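Local coordinates for protein regulator of chromosome condensation (Saccharomyces cerevisiae, PDB 3OF7) that acts as a guanine nucleotide exchange factor that promotes replacement of GDP by GTP on GSP1 and GSP2, binds chromatin and controls RNA metabolism and nuclear export, at residues V345-T356 with A364-L373; I397-E405 with D416-I424. One frame throughout, in Å; residues are numbered along the deposited sequence.

Contact 1 (V345-T356 with A364-L373); sequences VGIPKDNLPEYT and ARAVPLPTKL
Y355 lies with its ring between the start of its own turn and the corner of the segment 364-373, and its hydroxyl meets T371 from the opposite direction. L369 CD1 sits over the centre of one ring face, a CH-pi contact 3.9 Å from the Y355 centroid and 9° off the normal. The other face is met by P353 CB near the rim, within the type I turn P353-T356. At the ring edge, and in its plane, T371 OG1 comes very close to Y355 OH, at 2.5 Å, a probable hydrogen bond that is not settled. T371 OG1 also donates to L369 O at 2.7 Å, from above the carbonyl plane. With chi1 at 52°, Y355 CG is held between the backbone N and carbonyl carbon, a crowded position that turns the ring toward the corner.

V367, on strand 364-368, is met by several side chains of the loop. Its CG1, anti to the backbone N (chi1 179°), reaches P353 CG at 3.9 Å and meets I347 CD1 tip to tip, while CG2 faces L352 CD2 and V345 CG2. I347 crosses T371 at about a right angle, and its CG1 packs on L373 CD2 at 3.5 Å. At the far end T356 CG2 lies against A364 CB at 3.7 Å, and T356 OG1 turns back to P353 O, which takes the turn's backbone N-H as well, both from the same face.

In this sixth RCC1 repeat, the long loop after strand 334-337 folds against strand 364-368, which pairs with 357-358, and against 370-372, the blade's outermost strand. Apolar packing dominates, the Y355 ring a large part of it; T371 OG1 bonded to L369 O braces the corner under that ring, and the paired hydroxyls probably connect turn to corner.

Contact 2 (I397-E405 with D416-I424); sequences IAYSWGFGE and DDTEVPTRI
The third and fourth strands of a four-stranded propeller blade, 398-402 and 421-423, pair antiparallel here, in the seventh RCC1 repeat. S400 and T422 form a hydrogen-bonded pair; a beta bulge then shifts the register by two, and G402 pairs with T418 through G402 N to T418 O and T418 N to G402 O, both 2.9 Å. D417 OD1 accepts G404 N at 2.9 Å on its anti side, tying D417 to the backbone just beyond strand 398-402. A water bridges A398 N and I424 O at the other end.

P421 CG lies over the six-membered ring of W401, 3.8 Å from its centroid, offset toward the rim. Y399, its CG beside the backbone N (chi1 -71°), lays a ring face against R423 CA, with CE2 3.7 Å from R423 CB. The extended R423 chain continues to I397, its CG 3.7 Å from I397 CG2; M463 of helix 453-464 touches all three residues. An alanine in place of Y399 removes that ring face, and a gap would probably open beside R423 and M463, leaving the R423 chain less fixed. Backbone bonds therefore set the register, while CH-pi contacts pack P421 and R423 against strand 398-402.

Contacts 1 and 2 follow one another along the chain, in the sixth and seventh RCC1 repeats, with centres about 16 Å apart. Both are partly buried and both involve the outermost strand of a blade, but they use it differently. In contact 2 that strand pairs directly with its neighbour, so main-chain bonds dominate; in contact 1 a loop packs against that strand and against the corner and strand 364-368 that precede it, and apolar side chains do most of the work. The two also touch: E419 OE2 probably accepts a hydrogen bond from K349 N, P348 packs on V420, and G346 lies against the W401 ring, joining the loop of one repeat to the blade of the next.

Contact 1 (V345-T356 with A364-L373)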
# COMPACT_ATOMS: atom_id res chain seq x y z
N VAL A 345 1.54 8.42 -13.26
CA VAL A 345 0.57 9.43 -12.83
C VAL A 345 -0.79 9.37 -13.56
O VAL A 345 -1.76 9.97 -13.10
CB VAL A 345 1.15 10.87 -12.85
CG1 VAL A 345 2.26 10.99 -11.80
CG2 VAL A 345 1.69 11.22 -14.24
N GLY A 346 -0.84 8.65 -14.68
CA GLY A 346 -2.10 8.37 -15.37
C GLY A 346 -2.75 9.57 -16.02
O GLY A 346 -3.99 9.64 -16.11
N ILE A 347 -1.92 10.53 -16.45
CA ILE A 347 -2.37 11.72 -17.17
C ILE A 347 -2.01 11.56 -18.66
O ILE A 347 -0.85 11.26 -18.98
CB ILE A 347 -1.74 13.02 -16.58
CG1 ILE A 347 -2.09 13.17 -15.09
CG2 ILE A 347 -2.16 14.26 -17.38
CD1 ILE A 347 -1.20 14.12 -14.32
N PRO A 348 -2.98 11.73 -19.57
CA PRO A 348 -2.64 11.53 -20.97
C PRO A 348 -1.81 12.70 -21.53
O PRO A 348 -1.96 13.83 -21.06
CB PRO A 348 -4.00 11.46 -21.66
CG PRO A 348 -4.91 12.24 -20.79
CD PRO A 348 -4.39 12.15 -19.38
N LYS A 349 -0.96 12.40 -22.51
CA LYS A 349 -0.04 13.39 -23.09
C LYS A 349 -0.71 14.72 -23.47
O LYS A 349 -0.21 15.79 -23.10
CB LYS A 349 0.69 12.79 -24.31
CG LYS A 349 1.68 13.75 -24.96
CD LYS A 349 2.64 13.03 -25.89
CE LYS A 349 3.75 13.98 -26.36
NZ LYS A 349 4.76 13.27 -27.20
N ASP A 350 -1.84 14.64 -24.17
CA ASP A 350 -2.54 15.84 -24.64
C ASP A 350 -3.23 16.65 -23.55
O ASP A 350 -3.94 17.62 -23.85
CB ASP A 350 -3.53 15.48 -25.76
CG ASP A 350 -2.84 15.03 -27.03
N ASN A 351 -3.04 16.27 -22.28
CA ASN A 351 -3.60 17.01 -21.15
C ASN A 351 -2.58 17.29 -20.04
O ASN A 351 -2.94 17.76 -18.95
CB ASN A 351 -4.84 16.28 -20.58
CG ASN A 351 -6.01 16.26 -21.56
OD1 ASN A 351 -6.32 17.26 -22.21
ND2 ASN A 351 -6.67 15.11 -21.66
N LEU A 352 -1.31 17.01 -20.31
CA LEU A 352 -0.24 17.33 -19.38
C LEU A 352 -0.20 18.84 -19.10
O LEU A 352 -0.23 19.65 -20.03
CB LEU A 352 1.12 16.85 -19.91
CG LEU A 352 1.32 15.33 -20.02
CD1 LEU A 352 2.56 15.02 -20.85
CD2 LEU A 352 1.41 14.68 -18.65
N PRO A 353 -0.16 19.22 -17.81
CA PRO A 353 -0.15 20.63 -17.41
C PRO A 353 1.16 21.32 -17.76
O PRO A 353 2.15 20.66 -18.09
CB PRO A 353 -0.34 20.56 -15.90
CG PRO A 353 0.15 19.21 -15.50
CD PRO A 353 -0.17 18.31 -16.65
N GLU A 354 1.15 22.66 -17.71
CA GLU A 354 2.32 23.46 -18.09
C GLU A 354 3.50 23.30 -17.12
O GLU A 354 4.65 23.54 -17.49
CB GLU A 354 1.94 24.94 -18.24
CG GLU A 354 1.33 25.29 -19.60
CD GLU A 354 1.28 26.80 -19.87
OE1 GLU A 354 1.91 27.57 -19.11
OE2 GLU A 354 0.61 27.20 -20.85
N TYR A 355 3.22 22.90 -15.88
CA TYR A 355 4.28 22.66 -14.89
C TYR A 355 4.88 21.25 -14.97
O TYR A 355 5.68 20.87 -14.12
CB TYR A 355 3.78 22.96 -13.46
CG TYR A 355 2.50 22.26 -13.09
CD1 TYR A 355 1.27 22.89 -13.27
CD2 TYR A 355 2.50 20.97 -12.55
CE1 TYR A 355 0.07 22.26 -12.95
CE2 TYR A 355 1.30 20.32 -12.22
CZ TYR A 355 0.09 20.98 -12.42
OH TYR A 355 -1.11 20.37 -12.10
N THR A 356 4.50 20.49 -15.99
CA THR A 356 5.12 19.19 -16.27
C THR A 356 6.62 19.40 -16.42
O THR A 356 7.05 20.31 -17.14
CB THR A 356 4.54 18.54 -17.55
OG1 THR A 356 3.15 18.26 -17.37
CG2 THR A 356 5.25 17.25 -17.90
N ALA A 364 9.17 14.75 -21.25
CA ALA A 364 8.37 14.96 -20.05
C ALA A 364 8.58 13.77 -19.11
O ALA A 364 8.26 12.64 -19.48
CB ALA A 364 6.90 15.10 -20.42
N ARG A 365 9.14 14.03 -17.93
CA ARG A 365 9.51 12.95 -16.99
C ARG A 365 8.64 12.91 -15.74
O ARG A 365 8.56 11.87 -15.08
CB ARG A 365 10.97 13.10 -16.52
CG ARG A 365 12.04 13.21 -17.62
CD ARG A 365 12.45 11.88 -18.25
NE ARG A 365 12.58 10.75 -17.32
CZ ARG A 365 13.68 10.38 -16.67
NH1 ARG A 365 14.82 11.06 -16.78
NH2 ARG A 365 13.65 9.32 -15.87
N ALA A 366 8.01 14.04 -15.39
CA ALA A 366 7.30 14.16 -14.11
C ALA A 366 6.24 15.27 -14.07
O ALA A 366 6.34 16.28 -14.77
CB ALA A 366 8.30 14.35 -12.95
N VAL A 367 5.23 15.06 -13.22
CA VAL A 367 4.21 16.07 -12.93
C VAL A 367 4.31 16.33 -11.43
O VAL A 367 3.80 15.54 -10.62
CB VAL A 367 2.79 15.59 -13.33
CG1 VAL A 367 1.72 16.65 -12.99
CG2 VAL A 367 2.74 15.25 -14.82
N PRO A 368 5.00 17.41 -11.03
CA PRO A 368 5.42 17.55 -9.63
C PRO A 368 4.41 18.19 -8.68
O PRO A 368 4.71 18.32 -7.49
CB PRO A 368 6.67 18.42 -9.74
CG PRO A 368 6.38 19.30 -10.90
CD PRO A 368 5.58 18.48 -11.87
N LEU A 369 3.27 18.63 -9.19
CA LEU A 369 2.19 19.13 -8.32
C LEU A 369 0.99 18.22 -8.48
O LEU A 369 0.74 17.72 -9.57
CB LEU A 369 1.78 20.56 -8.71
CG LEU A 369 2.80 21.69 -8.69
CD1 LEU A 369 2.11 22.96 -9.22
CD2 LEU A 369 3.40 21.91 -7.31
N PRO A 370 0.23 17.99 -7.38
CA PRO A 370 -0.97 17.16 -7.45
C PRO A 370 -1.90 17.69 -8.53
O PRO A 370 -2.21 18.88 -8.54
CB PRO A 370 -1.61 17.36 -6.07
CG PRO A 370 -0.50 17.72 -5.19
CD PRO A 370 0.48 18.49 -6.02
N THR A 371 -2.30 16.81 -9.45
CA THR A 371 -3.05 17.20 -10.63
C THR A 371 -4.28 16.31 -10.74
O THR A 371 -4.17 15.09 -10.75
CB THR A 371 -2.18 17.12 -11.91
OG1 THR A 371 -0.97 17.88 -11.70
CG2 THR A 371 -2.91 17.65 -13.14
N LYS A 372 -5.46 16.93 -10.82
CA LYS A 372 -6.71 16.18 -10.88
C LYS A 372 -6.84 15.41 -12.18
O LYS A 372 -6.59 15.95 -13.26
CB LYS A 372 -7.92 17.11 -10.68
CG LYS A 372 -9.27 16.38 -10.71
CD LYS A 372 -10.40 17.20 -10.08
CE LYS A 372 -11.13 18.07 -11.09
NZ LYS A 372 -12.36 18.72 -10.48
N LEU A 373 -7.20 14.13 -12.08
CA LEU A 373 -7.44 13.31 -13.26
C LEU A 373 -8.82 13.59 -13.82
O LEU A 373 -9.80 13.72 -13.08
CB LEU A 373 -7.29 11.81 -12.95
CG LEU A 373 -5.94 11.27 -12.49
CD1 LEU A 373 -5.92 9.74 -12.59
CD2 LEU A 373 -4.81 11.85 -13.32

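Contact 2 (I397-E405 with D416-I424)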
# COMPACT_ATOMS: atom_id res chain seq x y z
N ILE A 397 -16.15 -1.28 -9.86
CA ILE A 397 -15.36 -1.71 -11.00
C ILE A 397 -13.96 -1.13 -10.78
O ILE A 397 -13.82 0.05 -10.46
CB ILE A 397 -15.98 -1.23 -12.35
CG1 ILE A 397 -17.33 -1.93 -12.58
CG2 ILE A 397 -15.02 -1.49 -13.52
CD1 ILE A 397 -18.00 -1.61 -13.91
N ALA A 398 -12.94 -1.98 -10.93
CA ALA A 398 -11.54 -1.57 -10.78
C ALA A 398 -10.93 -1.02 -12.08
O ALA A 398 -11.27 -1.47 -13.18
CB ALA A 398 -10.71 -2.74 -10.24
N TYR A 399 -10.03 -0.05 -11.92
CA TYR A 399 -9.36 0.64 -13.02
C TYR A 399 -7.88 0.67 -12.73
O TYR A 399 -7.48 0.97 -11.61
CB TYR A 399 -9.87 2.09 -13.16
CG TYR A 399 -11.29 2.18 -13.68
CD1 TYR A 399 -12.37 1.78 -12.90
CD2 TYR A 399 -11.55 2.66 -14.97
CE1 TYR A 399 -13.67 1.85 -13.37
CE2 TYR A 399 -12.86 2.73 -15.46
CZ TYR A 399 -13.91 2.32 -14.65
OH TYR A 399 -15.21 2.38 -15.10
N SER A 400 -7.07 0.39 -13.74
CA SER A 400 -5.63 0.31 -13.54
C SER A 400 -4.87 1.08 -14.60
O SER A 400 -5.40 1.38 -15.68
CB SER A 400 -5.18 -1.15 -13.53
OG SER A 400 -5.48 -1.77 -14.77
N TRP A 401 -3.62 1.41 -14.29
CA TRP A 401 -2.74 2.10 -15.22
C TRP A 401 -1.30 2.05 -14.73
O TRP A 401 -1.03 1.65 -13.59
CB TRP A 401 -3.18 3.56 -15.41
CG TRP A 401 -3.03 4.47 -14.20
CD1 TRP A 401 -2.04 5.38 -13.97
CD2 TRP A 401 -3.92 4.56 -13.07
NE1 TRP A 401 -2.25 6.04 -12.79
CE2 TRP A 401 -3.39 5.55 -12.21
CE3 TRP A 401 -5.10 3.90 -12.71
CZ2 TRP A 401 -4.02 5.91 -11.00
CZ3 TRP A 401 -5.72 4.25 -11.50
CH2 TRP A 401 -5.18 5.25 -10.66
N GLY A 402 -0.39 2.45 -15.60
CA GLY A 402 1.02 2.49 -15.27
C GLY A 402 1.84 1.47 -16.03
O GLY A 402 1.50 1.09 -17.15
N PHE A 403 2.93 1.04 -15.41
CA PHE A 403 3.89 0.11 -16.00
C PHE A 403 3.21 -1.21 -16.38
O PHE A 403 2.54 -1.82 -15.55
CB PHE A 403 5.02 -0.12 -15.00
CG PHE A 403 6.18 -0.91 -15.55
CD1 PHE A 403 6.66 -2.02 -14.86
CD2 PHE A 403 6.80 -0.54 -16.74
CE1 PHE A 403 7.76 -2.75 -15.35
CE2 PHE A 403 7.90 -1.24 -17.24
CZ PHE A 403 8.37 -2.36 -16.54
N GLY A 404 3.38 -1.63 -17.63
CA GLY A 404 2.64 -2.78 -18.15
C GLY A 404 3.41 -4.07 -18.31
O GLY A 404 2.81 -5.13 -18.48
N GLU A 405 4.74 -3.99 -18.27
CA GLU A 405 5.59 -5.14 -18.59
C GLU A 405 5.40 -6.38 -17.68
O GLU A 405 5.62 -7.51 -18.10
CB GLU A 405 7.05 -4.69 -18.60
CG GLU A 405 8.08 -5.73 -18.98
CD GLU A 405 9.47 -5.12 -19.03
OE1 GLU A 405 9.68 -4.21 -19.86
OE2 GLU A 405 10.33 -5.52 -18.23
N ASP A 416 2.78 -3.08 -23.19
CA ASP A 416 2.90 -1.61 -23.22
C ASP A 416 2.27 -0.98 -21.99
O ASP A 416 1.27 -1.48 -21.47
CB ASP A 416 2.26 -1.03 -24.48
CG ASP A 416 2.71 -1.75 -25.74
OD1 ASP A 416 2.09 -2.78 -26.09
OD2 ASP A 416 3.68 -1.27 -26.37
N ASP A 417 2.86 0.12 -21.53
CA ASP A 417 2.33 0.86 -20.38
C ASP A 417 0.94 1.42 -20.68
O ASP A 417 0.62 1.75 -21.83
CB ASP A 417 3.27 1.99 -19.99
CG ASP A 417 4.68 1.50 -19.66
OD1 ASP A 417 4.84 0.33 -19.25
OD2 ASP A 417 5.63 2.29 -19.82
N THR A 418 0.10 1.49 -19.64
CA THR A 418 -1.26 1.99 -19.75
C THR A 418 -1.33 3.43 -19.27
O THR A 418 -1.06 3.73 -18.11
CB THR A 418 -2.26 1.09 -18.98
OG1 THR A 418 -2.23 -0.24 -19.51
CG2 THR A 418 -3.68 1.63 -19.09
N GLU A 419 -1.71 4.33 -20.19
CA GLU A 419 -1.57 5.77 -19.98
C GLU A 419 -2.54 6.41 -18.99
O GLU A 419 -2.16 7.33 -18.26
CB GLU A 419 -1.64 6.51 -21.33
CG GLU A 419 -1.22 7.97 -21.25
CD GLU A 419 -1.11 8.62 -22.62
OE1 GLU A 419 -1.82 8.17 -23.54
OE2 GLU A 419 -0.33 9.58 -22.76
N VAL A 420 -3.79 5.96 -18.98
CA VAL A 420 -4.82 6.53 -18.13
C VAL A 420 -5.57 5.40 -17.44
O VAL A 420 -5.51 4.26 -17.90
CB VAL A 420 -5.83 7.40 -18.94
CG1 VAL A 420 -5.16 8.67 -19.46
CG2 VAL A 420 -6.47 6.60 -20.09
N PRO A 421 -6.28 5.70 -16.33
CA PRO A 421 -7.05 4.66 -15.64
C PRO A 421 -8.00 3.92 -16.59
O PRO A 421 -8.85 4.54 -17.24
CB PRO A 421 -7.82 5.46 -14.58
CG PRO A 421 -6.91 6.62 -14.30
CD PRO A 421 -6.36 7.00 -15.64
N THR A 422 -7.84 2.61 -16.66
CA THR A 422 -8.52 1.78 -17.64
C THR A 422 -9.25 0.64 -16.95
O THR A 422 -8.69 -0.10 -16.14
CB THR A 422 -7.51 1.28 -18.71
OG1 THR A 422 -6.89 2.41 -19.34
CG2 THR A 422 -8.18 0.42 -19.76
N ARG A 423 -10.53 0.52 -17.29
CA ARG A 423 -11.40 -0.51 -16.72
C ARG A 423 -10.83 -1.91 -16.87
O ARG A 423 -10.40 -2.31 -17.95
CB ARG A 423 -12.76 -0.42 -17.42
CG ARG A 423 -13.78 -1.46 -17.02
CD ARG A 423 -15.05 -1.20 -17.82
NE ARG A 423 -16.09 -2.18 -17.54
CZ ARG A 423 -17.19 -2.32 -18.27
NH1 ARG A 423 -17.39 -1.55 -19.33
NH2 ARG A 423 -18.10 -3.23 -17.94
N ILE A 424 -10.80 -2.65 -15.76
CA ILE A 424 -10.47 -4.07 -15.80
C ILE A 424 -11.78 -4.83 -16.03
O ILE A 424 -12.68 -4.83 -15.17
CB ILE A 424 -9.78 -4.55 -14.51
CG1 ILE A 424 -8.47 -3.78 -14.28
CG2 ILE A 424 -9.52 -6.06 -14.59
CD1 ILE A 424 -7.84 -3.97 -12.89
O HOH W 1 -13.26 -4.51 -12.26